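Local coordinates for acetyltransferase of GNAT family (Staphylococcus aureus subsp. aureus Mu50, PDB 3D8P), which probably transfers an acetyl group from acetyl-coenzyme A to an acceptor, as other GNAT-family acetyltransferases do, at residues Arg11-Glu16 / Leu57-His62; Pro39-Ile44 / Leu81-Val86; Lys102-Cys107 / Asp113-Gly118; Leu117-Lys122 / Tyr128-Asn133. One frame throughout, in Å; residues are numbered along the deposited sequence.

Contact 1: residues Arg11-Glu16 / Leu57-His62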
# COMPACT_ATOMS: atom_id res chain seq x y z
N ARG A 11 -0.09 8.45 14.87
CA ARG A 11 0.87 9.56 14.65
C ARG A 11 2.26 9.38 15.24
O ARG A 11 3.20 10.01 14.78
CB ARG A 11 0.31 10.88 15.19
CG ARG A 11 -0.91 11.35 14.43
CD ARG A 11 -1.17 12.84 14.63
NE ARG A 11 -1.45 13.20 16.02
CZ ARG A 11 -2.61 13.00 16.65
NH1 ARG A 11 -3.62 12.39 16.03
NH2 ARG A 11 -2.77 13.40 17.90
N SER A 12 2.39 8.54 16.26
CA SER A 12 3.69 8.29 16.86
C SER A 12 4.64 7.69 15.85
O SER A 12 5.85 7.86 15.96
CB SER A 12 3.58 7.39 18.10
OG SER A 12 3.01 6.12 17.82
N TYR A 13 4.08 7.00 14.85
CA TYR A 13 4.87 6.28 13.85
C TYR A 13 5.29 7.11 12.65
O TYR A 13 5.97 6.58 11.77
CB TYR A 13 4.11 5.05 13.38
CG TYR A 13 4.13 3.86 14.29
CD1 TYR A 13 5.26 3.04 14.37
CD2 TYR A 13 3.02 3.50 15.05
CE1 TYR A 13 5.28 1.93 15.19
CE2 TYR A 13 3.03 2.39 15.87
CZ TYR A 13 4.15 1.59 15.93
OH TYR A 13 4.17 0.47 16.78
N LYS A 14 4.91 8.39 12.61
CA LYS A 14 5.20 9.25 11.45
C LYS A 14 6.63 9.17 10.93
O LYS A 14 6.86 8.85 9.77
CB LYS A 14 4.90 10.72 11.74
CG LYS A 14 5.22 11.62 10.53
CD LYS A 14 4.75 13.04 10.72
CE LYS A 14 5.22 13.91 9.56
NZ LYS A 14 4.71 15.32 9.65
N GLU A 15 7.59 9.47 11.79
CA GLU A 15 8.98 9.54 11.34
C GLU A 15 9.58 8.16 11.01
O GLU A 15 10.33 8.01 10.04
CB GLU A 15 9.84 10.32 12.36
CG GLU A 15 9.46 11.82 12.47
CD GLU A 15 9.62 12.57 11.14
OE1 GLU A 15 10.43 12.12 10.31
OE2 GLU A 15 8.93 13.58 10.90
N GLU A 16 9.22 7.16 11.81
CA GLU A 16 9.64 5.79 11.55
C GLU A 16 9.11 5.29 10.21
O GLU A 16 9.85 4.67 9.44
CB GLU A 16 9.19 4.83 12.67
CG GLU A 16 9.85 3.45 12.55
CD GLU A 16 9.35 2.42 13.55
OE1 GLU A 16 8.73 2.79 14.55
OE2 GLU A 16 9.61 1.22 13.33
N LEU A 57 -0.12 -1.04 9.72
CA LEU A 57 1.29 -1.35 9.93
C LEU A 57 1.41 -2.77 10.43
O LEU A 57 0.68 -3.18 11.32
CB LEU A 57 1.90 -0.43 11.00
CG LEU A 57 1.73 1.07 10.77
CD1 LEU A 57 2.32 1.83 11.92
CD2 LEU A 57 2.36 1.49 9.43
N ALA A 58 2.36 -3.50 9.86
CA ALA A 58 2.76 -4.79 10.40
C ALA A 58 3.92 -4.44 11.32
O ALA A 58 4.87 -3.74 10.91
CB ALA A 58 3.20 -5.73 9.31
N ILE A 59 3.83 -4.88 12.58
CA ILE A 59 4.82 -4.56 13.57
C ILE A 59 5.33 -5.83 14.27
O ILE A 59 4.63 -6.82 14.41
CB ILE A 59 4.26 -3.53 14.61
CG1 ILE A 59 3.08 -4.12 15.41
CG2 ILE A 59 3.83 -2.22 13.91
CD1 ILE A 59 2.65 -3.27 16.63
N ASN A 60 6.58 -5.78 14.71
CA ASN A 60 7.19 -6.91 15.38
C ASN A 60 6.96 -6.83 16.90
O ASN A 60 6.17 -6.01 17.38
CB ASN A 60 8.67 -7.01 14.98
CG ASN A 60 9.50 -5.84 15.48
OD1 ASN A 60 9.04 -5.00 16.25
ND2 ASN A 60 10.77 -5.81 15.06
N ASN A 61 7.64 -7.70 17.65
CA ASN A 61 7.52 -7.77 19.10
C ASN A 61 7.97 -6.49 19.82
O ASN A 61 7.51 -6.19 20.92
CB ASN A 61 8.31 -8.99 19.64
CG ASN A 61 9.83 -8.86 19.44
OD1 ASN A 61 10.32 -8.55 18.35
ND2 ASN A 61 10.59 -9.11 20.52
N HIS A 62 8.87 -5.74 19.19
CA HIS A 62 9.34 -4.46 19.71
C HIS A 62 8.46 -3.29 19.25
O HIS A 62 8.74 -2.12 19.56
CB HIS A 62 10.80 -4.28 19.30
CG HIS A 62 11.71 -5.26 19.97
ND1 HIS A 62 12.07 -5.15 21.30
CD2 HIS A 62 12.32 -6.38 19.51
CE1 HIS A 62 12.86 -6.16 21.63
NE2 HIS A 62 13.03 -6.92 20.56
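Tyr13 and Leu57 meet because both first torsions turn the side chain the same way: CG lies anti to the carbonyl carbon in each (chi1 -79° in Tyr13, -54° in Leu57). The second torsion of Leu57 is extended and carries CD1 forward onto the tyrosine ring. This methyl sits over one face of the ring, 3.8 Å from its centroid and 21° off the normal. The geometry is that of a CH-pi contact. CD1 is shifted toward the rim and comes nearest to CG and CD2 of Tyr13, at 3.6 Å from each. The far end of the ring reaches Ile59. The phenol OH of Tyr13 lies 3.9 Å from Ile59 CG2 and 4.0 Å from Ile59 CD1, so both methyls lie on the same side of that oxygen. Tyr13 and Ile59 cross at about a right angle. The hydroxyl has its polar partner beyond these residues, the backbone oxygen of Gln63. That bond fixes the outer end of the ring while the leucine methyl covers its face. Ile7 and Ile65 also touch Tyr13. Leu57 and Ile59 project from one side of strand 54-59, and Ala58 between them faces helix 95-109 on the other. The arrangement is that of an alpha/beta sheet with helices on both faces, here where the first helix of the GNAT fold starts beside the hairpin of strands 54-59 and 65-73.

Contact 2: residues Pro39-Ile44 / Leu81-Val86. With EDO (1,2-ethanediol), chain G; EDO (1,2-ethanediol), chain F; ACT (acetate ion), chain E.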
# COMPACT_ATOMS: atom_id res chain seq x y z
N PRO A 39 4.21 13.94 -0.20
CA PRO A 39 3.53 14.69 0.85
C PRO A 39 2.43 13.93 1.60
O PRO A 39 2.17 14.26 2.74
CB PRO A 39 2.95 15.91 0.10
CG PRO A 39 2.96 15.50 -1.39
CD PRO A 39 4.13 14.61 -1.52
N ASP A 40 1.78 12.94 0.98
CA ASP A 40 0.73 12.18 1.67
C ASP A 40 1.25 11.57 2.95
O ASP A 40 0.52 11.49 3.92
CB ASP A 40 0.08 11.08 0.80
CG ASP A 40 1.09 10.12 0.19
OD1 ASP A 40 2.01 10.62 -0.49
OD2 ASP A 40 0.92 8.88 0.34
N LEU A 41 2.53 11.18 2.96
CA LEU A 41 3.15 10.62 4.16
C LEU A 41 3.31 11.63 5.32
O LEU A 41 3.49 11.24 6.45
CB LEU A 41 4.50 10.00 3.82
CG LEU A 41 4.55 8.85 2.82
CD1 LEU A 41 6.01 8.37 2.66
CD2 LEU A 41 3.60 7.72 3.24
N GLU A 42 3.23 12.93 5.03
CA GLU A 42 3.35 13.96 6.06
C GLU A 42 2.10 14.05 6.94
O GLU A 42 2.17 14.57 8.06
CB GLU A 42 3.58 15.35 5.43
CG GLU A 42 4.86 15.50 4.61
CD GLU A 42 6.13 15.19 5.39
OE1 GLU A 42 6.12 15.22 6.65
OE2 GLU A 42 7.16 14.92 4.74
N ASN A 43 0.97 13.62 6.40
CA ASN A 43 -0.32 13.75 7.07
C ASN A 43 -1.13 12.44 6.78
O ASN A 43 -2.09 12.51 6.04
CB ASN A 43 -1.13 15.00 6.52
CG ASN A 43 -0.32 16.39 6.46
OD1 ASN A 43 0.48 16.64 5.55
ND2 ASN A 43 -0.68 17.33 7.36
N ILE A 44 -0.75 11.29 7.34
CA ILE A 44 -1.41 10.00 7.05
C ILE A 44 -2.84 9.98 7.57
O ILE A 44 -3.72 9.49 6.85
CB ILE A 44 -0.64 8.71 7.61
CG1 ILE A 44 0.71 8.45 6.93
CG2 ILE A 44 -1.46 7.44 7.44
CD1 ILE A 44 0.66 7.97 5.52
N LEU A 81 -4.75 1.05 -3.83
CA LEU A 81 -3.73 0.58 -2.89
C LEU A 81 -2.49 1.47 -3.01
O LEU A 81 -2.11 1.87 -4.10
CB LEU A 81 -3.38 -0.88 -3.15
CG LEU A 81 -2.83 -1.72 -2.01
CD1 LEU A 81 -3.91 -2.00 -0.95
CD2 LEU A 81 -2.24 -3.04 -2.50
N LYS A 82 -1.92 1.83 -1.86
CA LYS A 82 -0.77 2.69 -1.78
C LYS A 82 0.25 2.21 -0.75
O LYS A 82 -0.09 1.53 0.21
CB LYS A 82 -1.18 4.11 -1.42
CG LYS A 82 -2.27 4.68 -2.34
CD LYS A 82 -2.00 6.10 -2.73
CE LYS A 82 -1.11 6.17 -3.94
NZ LYS A 82 -1.84 5.79 -5.18
N LYS A 83 1.51 2.53 -1.02
CA LYS A 83 2.62 2.36 -0.08
C LYS A 83 2.68 1.00 0.59
O LYS A 83 2.74 0.92 1.82
CB LYS A 83 2.55 3.46 1.01
CG LYS A 83 2.40 4.89 0.50
CD LYS A 83 3.58 5.40 -0.33
CE LYS A 83 3.28 6.82 -0.84
NZ LYS A 83 4.19 7.29 -1.90
N MSE A 84 2.62 -0.06 -0.22
CA MSE A 84 2.81 -1.40 0.30
C MSE A 84 4.29 -1.77 0.28
O MSE A 84 4.93 -1.77 -0.76
CB MSE A 84 1.99 -2.45 -0.44
CG MSE A 84 2.07 -3.78 0.30
SE MSE A 84 1.07 -5.15 -0.55
CE MSE A 84 1.26 -6.41 0.88
N PHE A 85 4.83 -2.04 1.46
CA PHE A 85 6.25 -2.32 1.66
C PHE A 85 6.41 -3.35 2.77
O PHE A 85 5.62 -3.35 3.71
CB PHE A 85 7.01 -1.06 2.04
CG PHE A 85 7.14 -0.09 0.93
CD1 PHE A 85 8.16 -0.23 -0.02
CD2 PHE A 85 6.28 0.98 0.82
CE1 PHE A 85 8.29 0.67 -1.07
CE2 PHE A 85 6.39 1.87 -0.25
CZ PHE A 85 7.40 1.71 -1.19
N VAL A 86 7.43 -4.20 2.66
CA VAL A 86 7.72 -5.23 3.64
C VAL A 86 9.22 -5.26 3.81
O VAL A 86 9.95 -5.25 2.85
CB VAL A 86 7.20 -6.62 3.22
CG1 VAL A 86 7.67 -7.73 4.21
CG2 VAL A 86 5.67 -6.60 3.11
C1 EDO G . 0.68 0.11 -4.89
O1 EDO G . 1.60 1.14 -5.23
C2 EDO G . 0.86 -0.33 -3.45
O2 EDO G . 2.20 -0.04 -3.10
C1 EDO F . 5.77 -1.00 -3.74
O1 EDO F . 4.76 -0.24 -3.06
C2 EDO F . 5.17 -2.19 -4.46
O2 EDO F . 4.35 -1.76 -5.56
C ACT E . 8.52 -4.05 -1.58
O ACT E . 8.16 -4.48 -2.72
OXT ACT E . 7.97 -4.49 -0.54
CH3 ACT E . 9.61 -3.03 -1.47
O HOH W 1 3.43 9.75 -2.64
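The flat carboxylate of Asp40 meets the Lys83 side chain, with OD2 lying 3.3 Å from Lys83 CE. The two side chains come from opposite directions. The ring of Phe85, on the same strand as Lys83, meets bound small molecules instead. Over one of its faces lies O1 of an ethanediol, and the methyl of an acetate approaches obliquely, 3.5 Å from Phe85 CD1. Across the main contact the charges do not touch: Asp40 OD1 and Lys83 NZ stay 4.2 Å apart. One water bridges them. It donates to Asp40 OD1 and accepts from Lys83 NZ, each at 2.7 Å. Tyr48 OH is hydrogen-bonded to Asp40 OD2, and Gln38 OE1 to Lys83 NZ. The aliphatic part of the lysine bends at its second torsion (chi2 -63°), and CG passes Leu41 CD2 at 4.1 Å. Lys83 has a positive phi of 49°, consistent with the bulge of this strand in GNAT proteins. Beyond it, Met84 N and O and Val86 N bind ethanediol and acetate, probably where relatives hold acetyl-coenzyme A. The chemistry is thus mixed. A water-mediated pair of opposite charges, each with a second partner, probably gives weaker attraction than a direct salt bridge.

Contact 3: residues Lys102-Cys107 / Asp113-Gly118. With EDO (1,2-ethanediol), chain G.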
# COMPACT_ATOMS: atom_id res chain seq x y z
N LYS A 102 -6.00 -7.86 5.47
CA LYS A 102 -6.57 -6.87 6.38
C LYS A 102 -7.30 -5.80 5.60
O LYS A 102 -8.39 -5.38 5.97
CB LYS A 102 -5.47 -6.22 7.22
CG LYS A 102 -5.95 -5.24 8.28
CD LYS A 102 -6.86 -5.89 9.28
CE LYS A 102 -7.11 -4.99 10.45
NZ LYS A 102 -8.12 -5.56 11.37
N VAL A 103 -6.66 -5.34 4.53
CA VAL A 103 -7.27 -4.39 3.59
C VAL A 103 -8.53 -5.02 2.95
O VAL A 103 -9.60 -4.42 2.98
CB VAL A 103 -6.23 -3.87 2.52
CG1 VAL A 103 -6.90 -3.11 1.38
CG2 VAL A 103 -5.17 -2.98 3.17
N ILE A 104 -8.44 -6.23 2.40
CA ILE A 104 -9.60 -6.85 1.74
C ILE A 104 -10.78 -6.99 2.70
O ILE A 104 -11.91 -6.64 2.37
CB ILE A 104 -9.21 -8.17 1.03
CG1 ILE A 104 -8.39 -7.82 -0.22
CG2 ILE A 104 -10.46 -8.99 0.63
CD1 ILE A 104 -7.59 -8.94 -0.71
N MSE A 105 -10.52 -7.46 3.91
CA MSE A 105 -11.57 -7.59 4.93
C MSE A 105 -12.20 -6.24 5.26
O MSE A 105 -13.41 -6.13 5.40
CB MSE A 105 -10.98 -8.20 6.19
CG MSE A 105 -11.95 -8.44 7.29
SE MSE A 105 -11.09 -8.14 9.04
CE MSE A 105 -10.82 -6.17 8.93
N THR A 106 -11.37 -5.20 5.40
CA THR A 106 -11.87 -3.86 5.74
C THR A 106 -12.66 -3.27 4.57
O THR A 106 -13.65 -2.58 4.78
CB THR A 106 -10.70 -2.93 6.18
OG1 THR A 106 -9.91 -3.61 7.17
CG2 THR A 106 -11.21 -1.57 6.74
N CYS A 107 -12.24 -3.55 3.35
CA CYS A 107 -12.96 -3.10 2.17
C CYS A 107 -14.35 -3.74 2.11
O CYS A 107 -15.32 -3.08 1.73
CB CYS A 107 -12.20 -3.49 0.89
SG CYS A 107 -10.76 -2.53 0.55
N ASP A 113 -15.92 -2.18 -3.76
CA ASP A 113 -16.05 -3.20 -4.78
C ASP A 113 -14.75 -3.69 -5.40
O ASP A 113 -14.70 -4.78 -5.98
CB ASP A 113 -16.95 -2.66 -5.89
CG ASP A 113 -18.39 -2.56 -5.44
OD1 ASP A 113 -18.79 -3.39 -4.60
OD2 ASP A 113 -19.12 -1.66 -5.91
N GLY A 114 -13.69 -2.90 -5.28
CA GLY A 114 -12.46 -3.27 -5.95
C GLY A 114 -11.32 -2.40 -5.56
O GLY A 114 -11.53 -1.36 -4.99
N ILE A 115 -10.12 -2.83 -5.95
CA ILE A 115 -8.86 -2.21 -5.61
C ILE A 115 -7.98 -2.10 -6.84
O ILE A 115 -7.63 -3.12 -7.46
CB ILE A 115 -8.07 -3.07 -4.54
CG1 ILE A 115 -8.94 -3.38 -3.31
CG2 ILE A 115 -6.75 -2.38 -4.15
CD1 ILE A 115 -8.28 -4.27 -2.27
N TYR A 116 -7.67 -0.86 -7.20
CA TYR A 116 -6.75 -0.54 -8.27
C TYR A 116 -5.39 -0.24 -7.65
O TYR A 116 -5.31 0.13 -6.49
CB TYR A 116 -7.21 0.70 -9.04
CG TYR A 116 -8.39 0.48 -9.95
CD1 TYR A 116 -8.20 0.09 -11.26
CD2 TYR A 116 -9.70 0.71 -9.52
CE1 TYR A 116 -9.26 -0.11 -12.11
CE2 TYR A 116 -10.78 0.50 -10.38
CZ TYR A 116 -10.53 0.11 -11.68
OH TYR A 116 -11.54 -0.11 -12.58
N LEU A 117 -4.33 -0.39 -8.42
CA LEU A 117 -3.02 0.08 -7.99
C LEU A 117 -2.16 0.35 -9.21
O LEU A 117 -2.36 -0.23 -10.27
CB LEU A 117 -2.33 -0.91 -7.04
CG LEU A 117 -1.81 -2.26 -7.53
CD1 LEU A 117 -0.41 -2.16 -8.06
CD2 LEU A 117 -1.90 -3.30 -6.46
N GLY A 118 -1.21 1.26 -9.03
CA GLY A 118 -0.14 1.51 -9.99
C GLY A 118 1.16 1.22 -9.24
O GLY A 118 1.25 1.47 -8.04
C1 EDO G . 0.68 0.11 -4.89
O1 EDO G . 1.60 1.14 -5.23
C2 EDO G . 0.86 -0.33 -3.45
O2 EDO G . 2.20 -0.04 -3.10
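Ile115 CD1 is the meeting point of this contact. Three helix side chains gather round it: Val103 CG1, Ile104 CG1 and Cys107 SG each lie 4.1 Å from that methyl. Val103 crosses the isoleucine obliquely and Ile104 crosses it at about a right angle. Ile115 reaches them because CG1 is anti to its own carbonyl carbon (chi1 -53°) and the chain then runs straight on to CD1. All four residues are buried, and the contact is purely apolar. The solvent side of the helix is at Met105, an exposed selenomethionine. Lys102 is partly exposed and makes a cation-pi contact with Trp56. Thr106 is buried against Gln54 and Trp56 of strand 54-59, and its OG1 donates to Lys102 O at 2.6 Å. Thr106 N reaches the same oxygen from the opposite face of the carbonyl plane. CB of Asp113 points away from the helix. The axes stay 10.1 Å apart at closest, with 135° between their directions. Helix 95-109 links the neighbouring parallel strands 78-86 and 114-119 as a beta-alpha-beta unit. Val103 also packs on Trp56, Ile69, Leu71 and Leu81, so this helix face covers strands 54-59, 65-73 and 78-86 as well.

Contact 4: residues Leu117-Lys122 / Tyr128-Asn133. With EDO (1,2-ethanediol), chain F; EDO (1,2-ethanediol), chain G.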
# COMPACT_ATOMS: atom_id res chain seq x y z
N LEU A 117 -4.33 -0.39 -8.42
CA LEU A 117 -3.02 0.08 -7.99
C LEU A 117 -2.16 0.35 -9.21
O LEU A 117 -2.36 -0.23 -10.27
CB LEU A 117 -2.33 -0.91 -7.04
CG LEU A 117 -1.81 -2.26 -7.53
CD1 LEU A 117 -0.41 -2.16 -8.06
CD2 LEU A 117 -1.90 -3.30 -6.46
N GLY A 118 -1.21 1.26 -9.03
CA GLY A 118 -0.14 1.51 -9.99
C GLY A 118 1.16 1.22 -9.24
O GLY A 118 1.25 1.47 -8.04
N THR A 119 2.16 0.72 -9.94
CA THR A 119 3.46 0.44 -9.35
C THR A 119 4.53 0.62 -10.44
O THR A 119 4.22 0.81 -11.61
CB THR A 119 3.47 -0.95 -8.66
OG1 THR A 119 4.67 -1.09 -7.90
CG2 THR A 119 3.31 -2.10 -9.65
N ILE A 120 5.81 0.53 -10.08
CA ILE A 120 6.92 0.77 -11.02
C ILE A 120 7.50 -0.58 -11.42
O ILE A 120 7.38 -1.53 -10.64
CB ILE A 120 8.02 1.65 -10.38
CG1 ILE A 120 7.42 2.89 -9.71
CG2 ILE A 120 9.03 2.07 -11.42
CD1 ILE A 120 6.91 3.95 -10.70
N ASP A 121 8.15 -0.68 -12.59
CA ASP A 121 8.65 -1.98 -13.02
C ASP A 121 9.79 -2.47 -12.13
O ASP A 121 10.08 -3.67 -12.10
CB ASP A 121 9.06 -1.95 -14.50
CG ASP A 121 8.65 -3.21 -15.24
OD1 ASP A 121 8.03 -4.08 -14.60
OD2 ASP A 121 8.92 -3.32 -16.46
N LYS A 122 10.43 -1.53 -11.41
CA LYS A 122 11.58 -1.82 -10.53
C LYS A 122 11.19 -2.72 -9.35
O LYS A 122 12.03 -3.45 -8.83
CB LYS A 122 12.20 -0.51 -9.98
CG LYS A 122 12.94 0.37 -11.00
N TYR A 128 4.79 -9.98 -9.19
CA TYR A 128 4.43 -11.37 -9.00
C TYR A 128 3.52 -11.55 -7.79
O TYR A 128 2.60 -12.37 -7.83
CB TYR A 128 5.68 -12.22 -8.80
CG TYR A 128 6.64 -12.18 -9.96
CD1 TYR A 128 6.21 -12.43 -11.27
CD2 TYR A 128 8.00 -11.95 -9.75
CE1 TYR A 128 7.10 -12.42 -12.34
CE2 TYR A 128 8.90 -11.96 -10.81
CZ TYR A 128 8.45 -12.19 -12.10
OH TYR A 128 9.37 -12.18 -13.14
N PHE A 129 3.78 -10.79 -6.72
CA PHE A 129 2.91 -10.84 -5.54
C PHE A 129 1.46 -10.45 -5.88
O PHE A 129 0.52 -11.15 -5.52
CB PHE A 129 3.43 -9.92 -4.42
CG PHE A 129 2.48 -9.80 -3.25
CD1 PHE A 129 2.44 -10.78 -2.27
CD2 PHE A 129 1.59 -8.74 -3.17
CE1 PHE A 129 1.55 -10.69 -1.20
CE2 PHE A 129 0.70 -8.64 -2.11
CZ PHE A 129 0.67 -9.60 -1.13
N TYR A 130 1.29 -9.33 -6.58
CA TYR A 130 -0.06 -8.89 -6.95
C TYR A 130 -0.73 -9.91 -7.87
O TYR A 130 -1.87 -10.25 -7.65
CB TYR A 130 -0.05 -7.51 -7.59
CG TYR A 130 0.56 -6.43 -6.72
CD1 TYR A 130 0.07 -6.20 -5.44
CD2 TYR A 130 1.60 -5.62 -7.17
CE1 TYR A 130 0.59 -5.22 -4.64
CE2 TYR A 130 2.13 -4.63 -6.36
CZ TYR A 130 1.62 -4.44 -5.08
OH TYR A 130 2.12 -3.46 -4.24
N SER A 131 0.00 -10.42 -8.86
CA SER A 131 -0.51 -11.42 -9.78
C SER A 131 -0.94 -12.71 -9.09
O SER A 131 -1.83 -13.41 -9.56
CB SER A 131 0.54 -11.76 -10.83
OG SER A 131 0.80 -10.65 -11.67
N ASN A 132 -0.25 -13.05 -8.01
CA ASN A 132 -0.53 -14.26 -7.25
C ASN A 132 -1.59 -14.04 -6.17
O ASN A 132 -2.05 -15.01 -5.55
CB ASN A 132 0.76 -14.78 -6.60
CG ASN A 132 1.75 -15.32 -7.61
OD1 ASN A 132 1.37 -15.79 -8.68
ND2 ASN A 132 3.02 -15.26 -7.27
N ASN A 133 -2.00 -12.78 -5.98
CA ASN A 133 -2.99 -12.42 -4.98
C ASN A 133 -4.21 -11.69 -5.52
O ASN A 133 -4.69 -10.75 -4.92
CB ASN A 133 -2.32 -11.67 -3.82
CG ASN A 133 -1.49 -12.61 -2.96
OD1 ASN A 133 -2.03 -13.37 -2.16
ND2 ASN A 133 -0.17 -12.59 -3.15
C1 EDO F . 5.77 -1.00 -3.74
O1 EDO F . 4.76 -0.24 -3.06
C2 EDO F . 5.17 -2.19 -4.46
O2 EDO F . 4.35 -1.76 -5.56
C1 EDO G . 0.68 0.11 -4.89
O1 EDO G . 1.60 1.14 -5.23
C2 EDO G . 0.86 -0.33 -3.45
O2 EDO G . 2.20 -0.04 -3.10
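Leu117 CD2 lies over one face of the Tyr130 ring, 3.7 Å from the centroid and 16° off the normal. This CH-pi contact is shifted toward the rim, with Tyr130 CE1 as its nearest atom at 3.6 Å. The second methyl, CD1, reaches CE2 of the ring at 3.9 Å. Chi1 (70°) sets CG of Leu117 between the backbone N and the carbonyl carbon, and the second torsion then turns both methyls to the ring. Thr119 CG2 adds a longer, oblique approach to CE2 of Tyr130, at 4.3 Å. At the ring edge, O2 of an ethanediol is hydrogen-bonded to Tyr130 OH at 3.1 Å and also lies close to Thr119 OG1, although the very short distance there is doubtful. Further out, Tyr130 CE1 lies in plane at the edge of the Phe129 ring. Asn133 ND2 stands over a face of that ring and donates to Phe129 O at 2.9 Å. Helix 124-132 packs beside strand 114-119, with Phe129 and Tyr130 on Met84 of strand 78-86 and Phe129 on Leu100 of helix 95-109. Leu117 also touches Leu81 and, in strand 155-160, Tyr157.

Overall arrangement
All four contacts reach the same mixed sheet. Contacts 1, 3 and 4 are buried and apolar, while contact 2 is partly buried and relies on charge and water. Contacts 1 and 4 lie on opposite sides of the chain's centre, yet each sets a leucine methyl on a tyrosine face. No ring takes part in contact 3. Contacts 3 and 4 share strand 114-119 and bring different helices to it. Leu81 of contact 2 packs on Ile115 and Val103 of contact 3 and on Leu117 and Tyr130 of contact 4. Contact 2 is also joined to contact 1 by the Lys14-Glu42 salt bridge. Contacts 2 and 4 share two ethanediols, one of which also touches contact 3.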